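Local coordinates for mandelate racemase/muconate lactonizing enzyme family protein (Sulfitobacter sp. NAS-14.1, PDB 3T4W) that probably acts as a lyase of the mandelate racemase/muconate lactonizing enzyme family in the enolase superfamily, on a substrate not yet established, at residues A327-H332 and I350-M355. Numbering follows the deposited sequence.
Sequences AQIAPH and IPNILM
Asn352 reaches back to the residue just before strand 328-329, where its ND2 donates a nearly straight hydrogen bond of 3.0 Å (172°) to Ala327 O. The bond lies in the plane of the Asn352 amide. A chi1 of 62° sets CG between the backbone N and the carbonyl carbon, which turns the amide toward Ala327. The same ND2 also bonds Ala319 O of helix 312-323, so two carbonyls fix the rotation of this buried group. Around Ile329 the backbones form a single bridge of parallel type: Ile329 N donates to Asn352 O at 3.0 Å, and Ile329 O accepts from Leu354 N at 2.9 Å. Ile329 and Ile350 cross at about a right angle on the side facing helix 312-323, with CD1 of Ile350 lying 3.7 Å from CB of Ile329. Ile353 starts away from the strand, but CG1 anti to the backbone N (chi1 175°) and a bent chi2 bring CD1 back to Pro331 CD, 3.8 Å away. The Gln328 chain, extended beyond CG, crosses Leu354 at about a right angle, its OE1 3.8 Å from Leu354 CD1, while NE2 lies near Ile353 O at an angle too poor for a hydrogen bond. Thr236 and Met201 of a neighbouring subunit pack on Gln328 and Leu354, respectively. Ala330 CB meets Met355 O, all three of Ala330, Leu354 and Met355 bordering Trp254. Helix 337-349 links the two segments, so the contact holds strand 328-329 against the loop leading into strand 356-358, within a beta-alpha-beta unit of the modified TIM barrel, (beta/alpha)7-beta, characteristic of the enolase superfamily.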
loop_
_atom_site.group_PDB
_atom_site.type_symbol
_atom_site.label_atom_id
_atom_site.label_comp_id
_atom_site.label_asym_id
_atom_site.label_seq_id
_atom_site.Cartn_x
_atom_site.Cartn_y
_atom_site.Cartn_z
ATOM N N ALA A 327 -10.289 -18.651 7.229
ATOM C CA ALA A 327 -9.318 -19.170 8.186
ATOM C C ALA A 327 -10.015 -20.016 9.239
ATOM O O ALA A 327 -11.231 -19.953 9.387
ATOM C CB ALA A 327 -8.555 -18.027 8.842
ATOM N N GLN A 328 -9.236 -20.792 9.986
ATOM C CA GLN A 328 -9.798 -21.789 10.885
ATOM C C GLN A 328 -9.315 -21.682 12.328
ATOM O O GLN A 328 -8.307 -21.047 12.611
ATOM C CB GLN A 328 -9.505 -23.182 10.341
ATOM C CG GLN A 328 -10.238 -23.472 9.062
ATOM C CD GLN A 328 -10.306 -24.947 8.770
ATOM O OE1 GLN A 328 -9.277 -25.596 8.566
ATOM N NE2 GLN A 328 -11.522 -25.493 8.742
ATOM N N ILE A 329 -10.051 -22.315 13.235
ATOM C CA ILE A 329 -9.748 -22.261 14.656
ATOM C C ILE A 329 -9.274 -23.622 15.145
ATOM O O ILE A 329 -9.916 -24.636 14.876
ATOM C CB ILE A 329 -10.997 -21.878 15.478
ATOM C CG1 ILE A 329 -11.676 -20.636 14.894
ATOM C CG2 ILE A 329 -10.632 -21.663 16.938
ATOM C CD1 ILE A 329 -10.757 -19.431 14.825
ATOM N N ALA A 330 -8.153 -23.637 15.862
ATOM C CA ALA A 330 -7.659 -24.842 16.515
ATOM C C ALA A 330 -7.393 -24.507 17.969
ATOM O O ALA A 330 -6.294 -24.068 18.313
ATOM C CB ALA A 330 -6.384 -25.334 15.840
ATOM N N PRO A 331 -8.408 -24.692 18.829
ATOM C CA PRO A 331 -8.351 -24.348 20.258
ATOM C C PRO A 331 -7.102 -24.880 20.958
ATOM O O PRO A 331 -6.772 -26.056 20.832
ATOM C CB PRO A 331 -9.606 -25.010 20.827
ATOM C CG PRO A 331 -10.560 -25.012 19.687
ATOM C CD PRO A 331 -9.731 -25.218 18.445
ATOM N N HIS A 332 -6.418 -24.007 21.687
ATOM C CA HIS A 332 -5.221 -24.392 22.419
ATOM C C HIS A 332 -5.579 -25.186 23.666
ATOM O O HIS A 332 -6.621 -24.968 24.286
ATOM C CB HIS A 332 -4.440 -23.143 22.817
ATOM C CG HIS A 332 -3.237 -23.417 23.660
ATOM N ND1 HIS A 332 -3.173 -23.083 24.997
ATOM C CD2 HIS A 332 -2.044 -23.981 23.357
ATOM C CE1 HIS A 332 -1.994 -23.429 25.481
ATOM N NE2 HIS A 332 -1.291 -23.984 24.509
ATOM N N ILE A 350 -18.765 -24.297 15.556
ATOM C CA ILE A 350 -18.237 -23.456 14.477
ATOM C C ILE A 350 -17.945 -24.236 13.187
ATOM O O ILE A 350 -17.331 -25.302 13.216
ATOM C CB ILE A 350 -16.984 -22.684 14.922
ATOM C CG1 ILE A 350 -15.931 -23.653 15.450
ATOM C CG2 ILE A 350 -17.340 -21.653 15.994
ATOM C CD1 ILE A 350 -14.531 -23.061 15.486
ATOM N N PRO A 351 -18.407 -23.714 12.047
ATOM C CA PRO A 351 -18.170 -24.398 10.772
ATOM C C PRO A 351 -16.679 -24.438 10.439
ATOM O O PRO A 351 -16.216 -25.391 9.816
ATOM C CB PRO A 351 -18.921 -23.513 9.762
ATOM C CG PRO A 351 -18.985 -22.173 10.429
ATOM C CD PRO A 351 -19.243 -22.517 11.869
ATOM N N ASN A 352 -15.941 -23.416 10.858
ATOM C CA ASN A 352 -14.534 -23.293 10.497
ATOM C C ASN A 352 -13.566 -23.807 11.559
ATOM O O ASN A 352 -12.585 -23.136 11.907
ATOM C CB ASN A 352 -14.191 -21.848 10.124
ATOM C CG ASN A 352 -14.390 -20.882 11.274
ATOM O OD1 ASN A 352 -15.380 -20.958 11.999
ATOM N ND2 ASN A 352 -13.448 -19.953 11.438
ATOM N N ILE A 353 -13.844 -25.001 12.064
ATOM C CA ILE A 353 -12.970 -25.661 13.023
ATOM C C ILE A 353 -11.942 -26.510 12.288
ATOM O O ILE A 353 -12.276 -27.216 11.332
ATOM C CB ILE A 353 -13.769 -26.583 13.955
ATOM C CG1 ILE A 353 -12.827 -27.360 14.878
ATOM C CG2 ILE A 353 -14.628 -27.533 13.141
ATOM C CD1 ILE A 353 -12.331 -26.558 16.061
ATOM N N LEU A 354 -10.692 -26.440 12.731
ATOM C CA LEU A 354 -9.650 -27.301 12.181
ATOM C C LEU A 354 -9.489 -28.565 13.023
ATOM O O LEU A 354 -9.734 -29.676 12.554
ATOM C CB LEU A 354 -8.319 -26.554 12.094
ATOM C CG LEU A 354 -7.105 -27.394 11.682
ATOM C CD1 LEU A 354 -7.437 -28.265 10.494
ATOM C CD2 LEU A 354 -5.906 -26.505 11.377
ATOM N N MET A 355 -9.068 -28.387 14.268
ATOM C CA MET A 355 -8.881 -29.507 15.180
ATOM C C MET A 355 -8.680 -28.997 16.599
ATOM O O MET A 355 -8.359 -27.828 16.807
ATOM C CB MET A 355 -7.689 -30.368 14.750
ATOM C CG MET A 355 -6.415 -29.576 14.475
ATOM S SD MET A 355 -5.033 -30.623 13.961
ATOM C CE MET A 355 -5.801 -31.545 12.635
#